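Local coordinates for protein Phthiocerol/phthiodiolone dimycocerosyl transferase (Mycobacterium tuberculosis, PDB 1Q9J) that probably transfers mycocerosic acids from mycocerosic acid synthase onto phthiocerol, phthiodiolone and phenolphthiocerol, forming the diesters that complete dimycocerosate lipid synthesis, at residues A[46-51]-A[70-75]; A[55-60]-A[123-128]; A[94-99]-A[106-111]. One frame throughout, in Å; residues are numbered along the deposited sequence.

Interaction 1 (A[46-51]-A[70-75]); sequences LLETHP and DDLLHS
Leu47 and Glu48, on the last turn of helix 36-49, meet Leu72 and Ser75 of the loop that runs from strand 65-69 to strand 78-80. The C-terminal end of the helix packs on a loop at the periphery of one of the two related domains of this HHxxxDG acyltransferase fold, well away from the active-site residues. The contact is small and held by van der Waals touches.

The apolar contacts come in two groups. In the inner one, branch CD1 of the buried Leu47 reaches the CB of Ser75 at 3.5 Å, so the serine presents its methylene to the leucine. Its hydroxyl OG lies farther off, 4.2 Å from the same Leu47 CD1. In the outer group, nearer solvent, the side chains of Leu72 and Glu48 pass at a slant, and CD2 of Leu72 lies 4.0 Å from CG of Glu48. Leu72 keeps its CG beside the backbone N and opposite the carbonyl carbon (chi1 -59°), and its CB points toward the helix. Glu48 contributes its aliphatic stem, extended beyond CG.

The polar bonds lie to either side of the contact, not across it. Thr49 N bonds to Leu46 O at 2.7 Å, while His50 N makes only weak bonds, to Leu46 O and Leu47 O, as the helix gives way to loop. NE2 of His50, just past the helix, is hydrogen-bonded to Glu138 OE1 on helix 129-148. On the loop side, Asp70 shares a backbone hydrogen bond with Ala54. CD2 of Leu72 also lies 4.0 Å from the carbonyl oxygen of Leu47.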
ATOM      1  N   LEU A  46      17.635   6.749 -10.587  1.00 57.01           N
ATOM      2  CA  LEU A  46      16.433   5.958 -10.423  1.00 56.57           C
ATOM      3  C   LEU A  46      15.491   6.266 -11.587  1.00 57.84           C
ATOM      4  O   LEU A  46      15.044   5.364 -12.298  1.00 60.11           O
ATOM      5  CB  LEU A  46      15.755   6.314  -9.104  1.00 55.96           C
ATOM      6  CG  LEU A  46      14.450   5.590  -8.753  1.00 56.23           C
ATOM      7  CD1 LEU A  46      14.756   4.408  -7.823  1.00 55.51           C
ATOM      8  CD2 LEU A  46      13.497   6.563  -8.068  1.00 47.68           C
ATOM      9  N   LEU A  47      15.193   7.545 -11.790  1.00 56.59           N
ATOM     10  CA  LEU A  47      14.307   7.934 -12.872  1.00 55.11           C
ATOM     11  C   LEU A  47      14.742   7.408 -14.222  1.00 57.81           C
ATOM     12  O   LEU A  47      13.909   7.140 -15.077  1.00 57.34           O
ATOM     13  CB  LEU A  47      14.187   9.447 -12.957  1.00 52.10           C
ATOM     14  CG  LEU A  47      12.836   9.946 -12.442  1.00 54.45           C
ATOM     15  CD1 LEU A  47      12.842  11.458 -12.404  1.00 57.29           C
ATOM     16  CD2 LEU A  47      11.721   9.424 -13.335  1.00 53.52           C
ATOM     17  N   GLU A  48      16.041   7.260 -14.429  1.00 59.95           N
ATOM     18  CA  GLU A  48      16.486   6.761 -15.712  1.00 60.26           C
ATOM     19  C   GLU A  48      16.245   5.274 -15.823  1.00 60.56           C
ATOM     20  O   GLU A  48      16.209   4.727 -16.921  1.00 60.67           O
ATOM     21  CB  GLU A  48      17.955   7.071 -15.909  1.00 64.57           C
ATOM     22  CG  GLU A  48      18.198   8.520 -16.234  1.00 72.30           C
ATOM     23  CD  GLU A  48      19.662   8.859 -16.221  1.00 76.94           C
ATOM     24  OE1 GLU A  48      20.264   8.832 -15.126  1.00 78.75           O
ATOM     25  OE2 GLU A  48      20.214   9.137 -17.304  1.00 80.89           O
ATOM     26  N   THR A  49      16.068   4.618 -14.685  1.00 57.20           N
ATOM     27  CA  THR A  49      15.825   3.192 -14.709  1.00 53.15           C
ATOM     28  C   THR A  49      14.351   2.908 -14.890  1.00 53.50           C
ATOM     29  O   THR A  49      13.966   1.827 -15.323  1.00 57.18           O
ATOM     30  CB  THR A  49      16.274   2.530 -13.417  1.00 50.07           C
ATOM     31  OG1 THR A  49      17.664   2.793 -13.199  1.00 46.10           O
ATOM     32  CG2 THR A  49      16.049   1.043 -13.505  1.00 51.60           C
ATOM     33  N   HIS A  50      13.534   3.899 -14.565  1.00 51.10           N
ATOM     34  CA  HIS A  50      12.092   3.768 -14.665  1.00 48.91           C
ATOM     35  C   HIS A  50      11.548   4.996 -15.373  1.00 47.97           C
ATOM     36  O   HIS A  50      10.764   5.753 -14.811  1.00 51.47           O
ATOM     37  CB  HIS A  50      11.521   3.664 -13.257  1.00 47.72           C
ATOM     38  CG  HIS A  50      12.181   2.605 -12.433  1.00 45.08           C
ATOM     39  ND1 HIS A  50      12.149   1.274 -12.782  1.00 42.42           N
ATOM     40  CD2 HIS A  50      12.926   2.682 -11.305  1.00 45.83           C
ATOM     41  CE1 HIS A  50      12.847   0.574 -11.906  1.00 38.22           C
ATOM     42  NE2 HIS A  50      13.329   1.403 -10.999  1.00 45.59           N
ATOM     43  N   PRO A  51      11.942   5.197 -16.635  1.00 49.75           N
ATOM     44  CA  PRO A  51      11.466   6.370 -17.366  1.00 49.21           C
ATOM     45  C   PRO A  51       9.964   6.595 -17.471  1.00 47.10           C
ATOM     46  O   PRO A  51       9.532   7.635 -17.959  1.00 50.60           O
ATOM     47  CB  PRO A  51      12.151   6.225 -18.728  1.00 45.33           C
ATOM     48  CG  PRO A  51      12.324   4.762 -18.875  1.00 40.95           C
ATOM     49  CD  PRO A  51      12.783   4.351 -17.499  1.00 47.76           C
ATOM     50  N   ASP A  70       6.840  12.612 -20.530  1.00 53.24           N
ATOM     51  CA  ASP A  70       7.447  13.898 -20.275  1.00 59.06           C
ATOM     52  C   ASP A  70       8.953  13.772 -20.477  1.00 66.06           C
ATOM     53  O   ASP A  70       9.442  12.798 -21.055  1.00 67.77           O
ATOM     54  CB  ASP A  70       7.158  14.365 -18.844  1.00 57.08           C
ATOM     55  CG  ASP A  70       5.731  14.857 -18.660  1.00 57.94           C
ATOM     56  OD1 ASP A  70       5.255  15.621 -19.518  1.00 55.56           O
ATOM     57  OD2 ASP A  70       5.089  14.487 -17.658  1.00 55.85           O
ATOM     58  N   ASP A  71       9.679  14.761 -19.978  1.00 74.02           N
ATOM     59  CA  ASP A  71      11.126  14.807 -20.081  1.00 83.84           C
ATOM     60  C   ASP A  71      11.687  14.565 -18.693  1.00 87.36           C
ATOM     61  O   ASP A  71      11.005  14.793 -17.695  1.00 90.29           O
ATOM     62  CB  ASP A  71      11.540  16.185 -20.588  1.00 89.79           C
ATOM     63  CG  ASP A  71      10.461  17.232 -20.349  1.00 97.41           C
ATOM     64  OD1 ASP A  71       9.414  17.178 -21.039  1.00 97.04           O
ATOM     65  OD2 ASP A  71      10.645  18.099 -19.462  1.00103.92           O
ATOM     66  N   LEU A  72      12.924  14.099 -18.618  1.00 90.85           N
ATOM     67  CA  LEU A  72      13.527  13.851 -17.321  1.00 94.57           C
ATOM     68  C   LEU A  72      14.339  15.082 -16.901  1.00 99.47           C
ATOM     69  O   LEU A  72      14.780  15.186 -15.752  1.00100.43           O
ATOM     70  CB  LEU A  72      14.416  12.595 -17.379  1.00 93.58           C
ATOM     71  CG  LEU A  72      13.773  11.248 -17.776  1.00 92.44           C
ATOM     72  CD1 LEU A  72      13.320  11.287 -19.231  1.00 93.77           C
ATOM     73  CD2 LEU A  72      14.767  10.113 -17.581  1.00 87.66           C
ATOM     74  N   LEU A  73      14.515  16.023 -17.831  1.00103.93           N
ATOM     75  CA  LEU A  73      15.275  17.249 -17.556  1.00108.15           C
ATOM     76  C   LEU A  73      14.590  18.166 -16.538  1.00110.11           C
ATOM     77  O   LEU A  73      15.226  19.056 -15.972  1.00113.16           O
ATOM     78  CB  LEU A  73      15.542  18.033 -18.861  1.00105.98           C
ATOM     79  CG  LEU A  73      16.220  19.421 -18.802  1.00103.65           C
ATOM     80  CD1 LEU A  73      17.550  19.342 -18.066  1.00 99.66           C
ATOM     81  CD2 LEU A  73      16.423  19.953 -20.221  1.00102.21           C
ATOM     82  N   HIS A  74      13.302  17.949 -16.293  1.00110.03           N
ATOM     83  CA  HIS A  74      12.599  18.794 -15.339  1.00110.83           C
ATOM     84  C   HIS A  74      12.478  18.157 -13.952  1.00109.75           C
ATOM     85  O   HIS A  74      12.463  18.865 -12.942  1.00111.27           O
ATOM     86  CB  HIS A  74      11.210  19.168 -15.872  1.00112.99           C
ATOM     87  CG  HIS A  74      10.189  18.081 -15.737  1.00116.51           C
ATOM     88  ND1 HIS A  74       9.815  17.560 -14.516  1.00116.63           N
ATOM     89  CD2 HIS A  74       9.460  17.419 -16.665  1.00117.47           C
ATOM     90  CE1 HIS A  74       8.902  16.624 -14.699  1.00117.59           C
ATOM     91  NE2 HIS A  74       8.668  16.517 -15.995  1.00118.36           N
ATOM     92  N   SER A  75      12.401  16.828 -13.895  1.00106.75           N
ATOM     93  CA  SER A  75      12.276  16.138 -12.610  1.00101.20           C
ATOM     94  C   SER A  75      13.567  16.092 -11.793  1.00 97.45           C
ATOM     95  O   SER A  75      14.548  15.448 -12.169  1.00 96.77           O
ATOM     96  CB  SER A  75      11.732  14.715 -12.809  1.00 99.04           C
ATOM     97  OG  SER A  75      10.324  14.736 -12.983  1.00 91.64           O
TER

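Interaction 2 (A[55-60]-A[123-128])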
ATOM      1  N   SER A  55       6.184  10.958 -16.379  1.00 35.02           N
ATOM      2  CA  SER A  55       5.052  11.251 -17.228  1.00 35.93           C
ATOM      3  C   SER A  55       3.903  11.828 -16.433  1.00 35.72           C
ATOM      4  O   SER A  55       4.065  12.194 -15.275  1.00 37.87           O
ATOM      5  CB  SER A  55       4.581   9.980 -17.899  1.00 39.85           C
ATOM      6  OG  SER A  55       3.879   9.181 -16.960  1.00 53.01           O
ATOM      7  N   HIS A  56       2.743  11.891 -17.076  1.00 34.14           N
ATOM      8  CA  HIS A  56       1.546  12.416 -16.460  1.00 37.13           C
ATOM      9  C   HIS A  56       0.346  11.807 -17.152  1.00 39.50           C
ATOM     10  O   HIS A  56       0.494  11.110 -18.155  1.00 40.82           O
ATOM     11  CB  HIS A  56       1.490  13.933 -16.588  1.00 38.51           C
ATOM     12  CG  HIS A  56       1.457  14.421 -17.999  1.00 40.26           C
ATOM     13  ND1 HIS A  56       2.601  14.704 -18.717  1.00 38.12           N
ATOM     14  CD2 HIS A  56       0.419  14.635 -18.843  1.00 40.25           C
ATOM     15  CE1 HIS A  56       2.268  15.067 -19.942  1.00 45.12           C
ATOM     16  NE2 HIS A  56       0.950  15.034 -20.044  1.00 40.90           N
ATOM     17  N   LEU A  57      -0.841  12.086 -16.622  1.00 41.16           N
ATOM     18  CA  LEU A  57      -2.075  11.541 -17.176  1.00 41.23           C
ATOM     19  C   LEU A  57      -2.909  12.582 -17.893  1.00 42.82           C
ATOM     20  O   LEU A  57      -2.964  13.734 -17.479  1.00 45.72           O
ATOM     21  CB  LEU A  57      -2.923  10.938 -16.065  1.00 42.39           C
ATOM     22  CG  LEU A  57      -2.373   9.726 -15.338  1.00 41.85           C
ATOM     23  CD1 LEU A  57      -2.993   9.672 -13.972  1.00 42.95           C
ATOM     24  CD2 LEU A  57      -2.635   8.472 -16.135  1.00 40.12           C
ATOM     25  N   GLU A  58      -3.569  12.148 -18.958  1.00 45.23           N
ATOM     26  CA  GLU A  58      -4.430  13.005 -19.748  1.00 47.26           C
ATOM     27  C   GLU A  58      -5.674  12.202 -20.084  1.00 49.62           C
ATOM     28  O   GLU A  58      -5.570  11.137 -20.677  1.00 52.36           O
ATOM     29  CB  GLU A  58      -3.711  13.428 -21.024  1.00 47.19           C
ATOM     30  CG  GLU A  58      -2.589  14.423 -20.780  1.00 46.04           C
ATOM     31  CD  GLU A  58      -1.937  14.901 -22.073  1.00 47.72           C
ATOM     32  OE1 GLU A  58      -2.604  14.829 -23.133  1.00 45.62           O
ATOM     33  OE2 GLU A  58      -0.776  15.363 -22.017  1.00 40.23           O
ATOM     34  N   GLN A  59      -6.845  12.690 -19.693  1.00 53.99           N
ATOM     35  CA  GLN A  59      -8.065  11.958 -19.983  1.00 63.76           C
ATOM     36  C   GLN A  59      -8.430  12.081 -21.455  1.00 67.98           C
ATOM     37  O   GLN A  59      -8.756  13.166 -21.939  1.00 68.37           O
ATOM     38  CB  GLN A  59      -9.204  12.467 -19.113  1.00 68.98           C
ATOM     39  CG  GLN A  59      -9.262  13.971 -19.033  1.00 79.22           C
ATOM     40  CD  GLN A  59     -10.305  14.448 -18.049  1.00 83.29           C
ATOM     41  OE1 GLN A  59     -11.484  14.091 -18.156  1.00 83.90           O
ATOM     42  NE2 GLN A  59      -9.881  15.262 -17.079  1.00 84.98           N
ATOM     43  N   SER A  60      -8.363  10.955 -22.159  1.00 74.15           N
ATOM     44  CA  SER A  60      -8.669  10.900 -23.582  1.00 78.67           C
ATOM     45  C   SER A  60     -10.128  11.209 -23.860  1.00 83.77           C
ATOM     46  O   SER A  60     -10.978  11.148 -22.963  1.00 82.26           O
ATOM     47  CB  SER A  60      -8.362   9.511 -24.135  1.00 78.48           C
ATOM     48  OG  SER A  60      -9.355   8.589 -23.720  1.00 77.41           O
ATOM     49  N   HIS A 123       2.304   8.356  -7.873  1.00 38.27           N
ATOM     50  CA  HIS A 123       0.937   8.109  -8.251  1.00 38.69           C
ATOM     51  C   HIS A 123       0.707   6.596  -8.241  1.00 41.15           C
ATOM     52  O   HIS A 123       1.488   5.826  -8.818  1.00 39.01           O
ATOM     53  CB  HIS A 123       0.658   8.692  -9.622  1.00 34.29           C
ATOM     54  CG  HIS A 123      -0.797   8.771  -9.934  1.00 36.17           C
ATOM     55  ND1 HIS A 123      -1.533   9.915  -9.729  1.00 43.25           N
ATOM     56  CD2 HIS A 123      -1.675   7.812 -10.322  1.00 37.23           C
ATOM     57  CE1 HIS A 123      -2.810   9.662  -9.971  1.00 43.40           C
ATOM     58  NE2 HIS A 123      -2.918   8.394 -10.328  1.00 40.95           N
ATOM     59  N   HIS A 124      -0.372   6.175  -7.588  1.00 42.11           N
ATOM     60  CA  HIS A 124      -0.686   4.749  -7.451  1.00 44.97           C
ATOM     61  C   HIS A 124      -0.925   3.963  -8.753  1.00 43.79           C
ATOM     62  O   HIS A 124      -0.904   2.732  -8.758  1.00 41.93           O
ATOM     63  CB  HIS A 124      -1.892   4.579  -6.518  1.00 49.00           C
ATOM     64  CG  HIS A 124      -1.903   3.286  -5.755  1.00 49.95           C
ATOM     65  ND1 HIS A 124      -1.874   2.053  -6.369  1.00 49.01           N
ATOM     66  CD2 HIS A 124      -2.023   3.039  -4.427  1.00 49.83           C
ATOM     67  CE1 HIS A 124      -1.981   1.105  -5.457  1.00 50.42           C
ATOM     68  NE2 HIS A 124      -2.073   1.677  -4.269  1.00 50.49           N
ATOM     69  N   CYS A 125      -1.128   4.670  -9.852  1.00 38.32           N
ATOM     70  CA  CYS A 125      -1.355   3.997 -11.104  1.00 35.43           C
ATOM     71  C   CYS A 125      -0.007   3.467 -11.623  1.00 36.78           C
ATOM     72  O   CYS A 125       0.065   2.746 -12.613  1.00 36.66           O
ATOM     73  CB  CYS A 125      -1.994   4.961 -12.120  1.00 35.62           C
ATOM     74  SG  CYS A 125      -0.788   5.974 -13.100  1.00 41.45           S
ATOM     75  N   MET A 126       1.066   3.814 -10.940  1.00 39.07           N
ATOM     76  CA  MET A 126       2.359   3.356 -11.380  1.00 39.52           C
ATOM     77  C   MET A 126       2.966   2.310 -10.477  1.00 42.95           C
ATOM     78  O   MET A 126       4.021   1.755 -10.788  1.00 43.27           O
ATOM     79  CB  MET A 126       3.289   4.542 -11.466  1.00 45.04           C
ATOM     80  CG  MET A 126       2.785   5.562 -12.461  1.00 53.53           C
ATOM     81  SD  MET A 126       3.128   5.036 -14.163  1.00 55.84           S
ATOM     82  CE  MET A 126       4.887   5.147 -14.042  1.00 51.05           C
ATOM     83  N   ALA A 127       2.320   2.029  -9.356  1.00 39.32           N
ATOM     84  CA  ALA A 127       2.886   1.060  -8.448  1.00 39.31           C
ATOM     85  C   ALA A 127       1.999   0.794  -7.262  1.00 41.93           C
ATOM     86  O   ALA A 127       1.338   1.696  -6.752  1.00 48.46           O
ATOM     87  CB  ALA A 127       4.236   1.543  -7.970  1.00 29.25           C
ATOM     88  N   ASP A 128       1.952  -0.463  -6.852  1.00 39.72           N
ATOM     89  CA  ASP A 128       1.198  -0.798  -5.680  1.00 41.24           C
ATOM     90  C   ASP A 128       2.230  -0.758  -4.558  1.00 42.36           C
ATOM     91  O   ASP A 128       3.386  -0.372  -4.772  1.00 42.25           O
ATOM     92  CB  ASP A 128       0.544  -2.182  -5.806  1.00 44.28           C
ATOM     93  CG  ASP A 128       1.508  -3.276  -6.294  1.00 48.98           C
ATOM     94  OD1 ASP A 128       2.633  -3.421  -5.734  1.00 43.61           O
ATOM     95  OD2 ASP A 128       1.119  -4.018  -7.232  1.00 49.37           O
TER
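Leu57 and His123 approach from opposite directions, and the methyl CD1 of the leucine settles over one face of the imidazole. It stands 4.1 Å from the ring centroid and 23° off the normal, a CH-pi contact displaced toward the rim, with His123 NE2 3.9 Å from Leu57 CD1. The histidine swings its ring out with CG anti to the backbone N (chi1 -166°), which carries it toward strand 55-59. Its orientation is further set by Phe23, edge-to-face with it, and by a weak hydrogen bond from NE2 to Phe17 O.

The other branch of Leu57 serves a second partner: CD2 lies 4.3 Å from SG of Cys125, whose own CA sits at the edge of the His123 ring, in its plane. His123 opens the HHxxxDG motif of this acyltransferase superfamily. The next residue, His124, is the proton acceptor by similarity, and Asp128, credited with organising the active site, forms a salt bridge with Arg269.

One leucine therefore packs with both branches against the start of the motif. With methyls, a ring face and a sulfur as the partners, the buried contact depends on shape and dispersion rather than on charge.

Interaction 3 (A[94-99]-A[106-111])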
ATOM      1  N   ALA A  94       1.568  22.721   4.137  1.00113.48           N
ATOM      2  CA  ALA A  94       1.467  21.913   2.929  1.00114.53           C
ATOM      3  C   ALA A  94       2.636  22.206   1.984  1.00115.12           C
ATOM      4  O   ALA A  94       3.558  21.397   1.847  1.00114.42           O
ATOM      5  CB  ALA A  94       0.137  22.182   2.229  1.00112.64           C
ATOM      6  N   GLU A  95       2.601  23.364   1.335  1.00115.89           N
ATOM      7  CA  GLU A  95       3.665  23.746   0.413  1.00115.12           C
ATOM      8  C   GLU A  95       3.954  22.658  -0.622  1.00112.64           C
ATOM      9  O   GLU A  95       5.032  22.066  -0.620  1.00113.11           O
ATOM     10  CB  GLU A  95       4.951  24.079   1.193  1.00117.52           C
ATOM     11  CG  GLU A  95       5.134  25.557   1.562  1.00118.35           C
ATOM     12  CD  GLU A  95       5.999  26.319   0.560  1.00119.39           C
ATOM     13  OE1 GLU A  95       7.228  26.068   0.511  1.00116.92           O
ATOM     14  OE2 GLU A  95       5.445  27.161  -0.184  1.00119.79           O
ATOM     15  N   LEU A  96       2.972  22.392  -1.488  1.00109.10           N
ATOM     16  CA  LEU A  96       3.087  21.407  -2.576  1.00104.40           C
ATOM     17  C   LEU A  96       1.733  21.038  -3.174  1.00100.46           C
ATOM     18  O   LEU A  96       0.736  20.879  -2.469  1.00101.72           O
ATOM     19  CB  LEU A  96       3.806  20.131  -2.122  1.00104.14           C
ATOM     20  CG  LEU A  96       4.241  19.186  -3.255  1.00102.07           C
ATOM     21  CD1 LEU A  96       5.004  19.935  -4.340  1.00 98.94           C
ATOM     22  CD2 LEU A  96       5.105  18.088  -2.670  1.00102.46           C
ATOM     23  N   ARG A  97       1.723  20.897  -4.491  1.00 95.54           N
ATOM     24  CA  ARG A  97       0.512  20.578  -5.222  1.00 89.61           C
ATOM     25  C   ARG A  97       0.717  19.391  -6.155  1.00 84.24           C
ATOM     26  O   ARG A  97       1.366  19.507  -7.199  1.00 83.77           O
ATOM     27  CB  ARG A  97       0.078  21.803  -6.029  1.00 92.18           C
ATOM     28  CG  ARG A  97      -1.066  21.560  -6.980  1.00 95.65           C
ATOM     29  CD  ARG A  97      -0.831  22.295  -8.286  1.00 98.79           C
ATOM     30  NE  ARG A  97      -1.903  22.035  -9.243  1.00105.27           N
ATOM     31  CZ  ARG A  97      -1.881  22.414 -10.518  1.00107.76           C
ATOM     32  NH1 ARG A  97      -0.833  23.074 -10.997  1.00111.25           N
ATOM     33  NH2 ARG A  97      -2.906  22.135 -11.313  1.00109.23           N
ATOM     34  N   LEU A  98       0.157  18.251  -5.767  1.00 76.68           N
ATOM     35  CA  LEU A  98       0.260  17.033  -6.559  1.00 69.60           C
ATOM     36  C   LEU A  98      -0.793  17.109  -7.641  1.00 68.30           C
ATOM     37  O   LEU A  98      -1.953  17.383  -7.353  1.00 70.89           O
ATOM     38  CB  LEU A  98      -0.002  15.806  -5.693  1.00 62.38           C
ATOM     39  CG  LEU A  98       0.865  15.685  -4.452  1.00 57.76           C
ATOM     40  CD1 LEU A  98       0.255  14.655  -3.554  1.00 58.42           C
ATOM     41  CD2 LEU A  98       2.299  15.345  -4.808  1.00 52.88           C
ATOM     42  N   ASP A  99      -0.396  16.855  -8.881  1.00 66.10           N
ATOM     43  CA  ASP A  99      -1.341  16.914  -9.983  1.00 63.87           C
ATOM     44  C   ASP A  99      -1.047  15.866 -11.052  1.00 61.78           C
ATOM     45  O   ASP A  99       0.011  15.901 -11.676  1.00 64.44           O
ATOM     46  CB  ASP A  99      -1.296  18.305 -10.612  1.00 66.23           C
ATOM     47  CG  ASP A  99      -2.317  18.477 -11.713  1.00 70.34           C
ATOM     48  OD1 ASP A  99      -2.303  19.528 -12.384  1.00 68.92           O
ATOM     49  OD2 ASP A  99      -3.143  17.567 -11.906  1.00 76.20           O
ATOM     50  N   HIS A 106       7.423  12.802  -7.095  1.00 50.75           N
ATOM     51  CA  HIS A 106       8.001  13.952  -6.406  1.00 52.81           C
ATOM     52  C   HIS A 106       8.878  13.474  -5.247  1.00 55.11           C
ATOM     53  O   HIS A 106       8.427  12.695  -4.398  1.00 56.88           O
ATOM     54  CB  HIS A 106       6.888  14.859  -5.856  1.00 52.06           C
ATOM     55  CG  HIS A 106       6.173  15.662  -6.905  1.00 55.82           C
ATOM     56  ND1 HIS A 106       6.785  16.670  -7.613  1.00 56.48           N
ATOM     57  CD2 HIS A 106       4.898  15.606  -7.355  1.00 54.93           C
ATOM     58  CE1 HIS A 106       5.917  17.205  -8.458  1.00 53.59           C
ATOM     59  NE2 HIS A 106       4.766  16.578  -8.322  1.00 57.48           N
ATOM     60  N   LEU A 107      10.132  13.918  -5.221  1.00 55.09           N
ATOM     61  CA  LEU A 107      11.033  13.553  -4.127  1.00 59.90           C
ATOM     62  C   LEU A 107      11.268  14.806  -3.290  1.00 63.14           C
ATOM     63  O   LEU A 107      11.996  15.707  -3.694  1.00 66.06           O
ATOM     64  CB  LEU A 107      12.373  13.013  -4.650  1.00 55.54           C
ATOM     65  CG  LEU A 107      13.331  12.616  -3.515  1.00 53.73           C
ATOM     66  CD1 LEU A 107      12.604  11.711  -2.528  1.00 48.44           C
ATOM     67  CD2 LEU A 107      14.567  11.921  -4.065  1.00 53.79           C
ATOM     68  N   GLN A 108      10.653  14.856  -2.114  1.00 67.27           N
ATOM     69  CA  GLN A 108      10.772  16.019  -1.241  1.00 68.23           C
ATOM     70  C   GLN A 108      11.653  15.815  -0.005  1.00 65.83           C
ATOM     71  O   GLN A 108      11.308  15.046   0.891  1.00 61.20           O
ATOM     72  CB  GLN A 108       9.375  16.451  -0.801  1.00 71.35           C
ATOM     73  CG  GLN A 108       9.351  17.714   0.026  1.00 75.93           C
ATOM     74  CD  GLN A 108       8.013  17.913   0.694  1.00 77.88           C
ATOM     75  OE1 GLN A 108       7.576  17.072   1.484  1.00 77.99           O
ATOM     76  NE2 GLN A 108       7.352  19.029   0.388  1.00 80.07           N
ATOM     77  N   LEU A 109      12.779  16.521   0.038  1.00 66.01           N
ATOM     78  CA  LEU A 109      13.698  16.438   1.166  1.00 68.52           C
ATOM     79  C   LEU A 109      13.640  17.693   2.036  1.00 72.48           C
ATOM     80  O   LEU A 109      13.935  18.792   1.567  1.00 72.03           O
ATOM     81  CB  LEU A 109      15.129  16.255   0.675  1.00 65.72           C
ATOM     82  CG  LEU A 109      16.171  16.264   1.798  1.00 62.96           C
ATOM     83  CD1 LEU A 109      15.938  15.072   2.710  1.00 59.40           C
ATOM     84  CD2 LEU A 109      17.570  16.233   1.204  1.00 59.38           C
ATOM     85  N   ILE A 110      13.277  17.527   3.303  1.00 77.23           N
ATOM     86  CA  ILE A 110      13.186  18.658   4.224  1.00 82.76           C
ATOM     87  C   ILE A 110      14.261  18.581   5.316  1.00 84.77           C
ATOM     88  O   ILE A 110      14.162  17.774   6.240  1.00 84.11           O
ATOM     89  CB  ILE A 110      11.798  18.717   4.901  1.00 83.17           C
ATOM     90  CG1 ILE A 110      10.700  18.564   3.858  1.00 83.96           C
ATOM     91  CG2 ILE A 110      11.614  20.057   5.594  1.00 85.42           C
ATOM     92  CD1 ILE A 110       9.311  18.586   4.444  1.00 86.48           C
ATOM     93  N   LEU A 111      15.274  19.438   5.204  1.00 86.37           N
ATOM     94  CA  LEU A 111      16.367  19.483   6.164  1.00 88.10           C
ATOM     95  C   LEU A 111      15.889  19.898   7.552  1.00 92.72           C
ATOM     96  O   LEU A 111      15.043  20.785   7.692  1.00 92.26           O
ATOM     97  CB  LEU A 111      17.444  20.450   5.674  1.00 82.41           C
ATOM     98  CG  LEU A 111      18.038  20.168   4.296  1.00 79.61           C
ATOM     99  CD1 LEU A 111      18.817  21.388   3.843  1.00 79.33           C
ATOM    100  CD2 LEU A 111      18.935  18.941   4.332  1.00 75.22           C
TER
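Leu96 and Leu98 lie on an irregular run, 94-99, that passes strand 105-110 in the opposite direction, with CA separations of 9.5 Å from Leu96 to Gln108 and 8.3 Å from Leu98 to His106, so the two segments meet through side chains and not as paired strands. Leu98 and His106 slide past each other, and the methyl CD2 of Leu98 comes 3.6 Å from CD2 of the imidazole. The leucine, with CG beside its backbone N (chi1 -55°), starts off at an angle to the strand, yet its end draws closer to it. Leu98 also rests on Tyr121 and Tyr369, and its side chain is about 11 Å from that of His124, the proposed proton acceptor.

Strand 105-110 belongs to a five-stranded mixed sheet, between 78-80, parallel to it, and 117-123, antiparallel. Leu107 and Leu109 pack against helix 36-49, while His106 and Gln108 turn toward 94-99, which thus runs along the strand on the sheet face away from that helix.

Gln108 reaches out with an extended chain, CG anti to the backbone N, and meets Leu96 from the opposite direction: its NE2 lies 3.9 Å from Leu96 CD2. The Glu95 carbonyl oxygen, 4.0 Å from Gln108 NE2, is too distant to be a hydrogen-bond acceptor. Within the run, a salt bridge of 2.9 Å between Arg97 NH2 and Asp99 OD1 rests on charge, since no N-H points at the oxygen.

From the N terminus, helix 36-49 supplies the first half of interaction 1, and strand 55-59 then begins interaction 2 before 70-75 returns to close interaction 1, so these two cross. Where they meet, Asp70 OD2 probably hydrogen-bonds to His56 ND1 (2.7 Å), joining the loop of one to the strand of the other. Interaction 3 follows interaction 1 in series: its short loop, from 94-99 to 106-111, opens and closes before 123-128 completes interaction 2, the longest excursion, which thus encloses it. Interaction 2 ties the antiparallel sheet to the active-site loop, interaction 1 ties helix 36-49 to the loop after strand 65-69, and interaction 3 lays 94-99 on the mixed sheet's second strand.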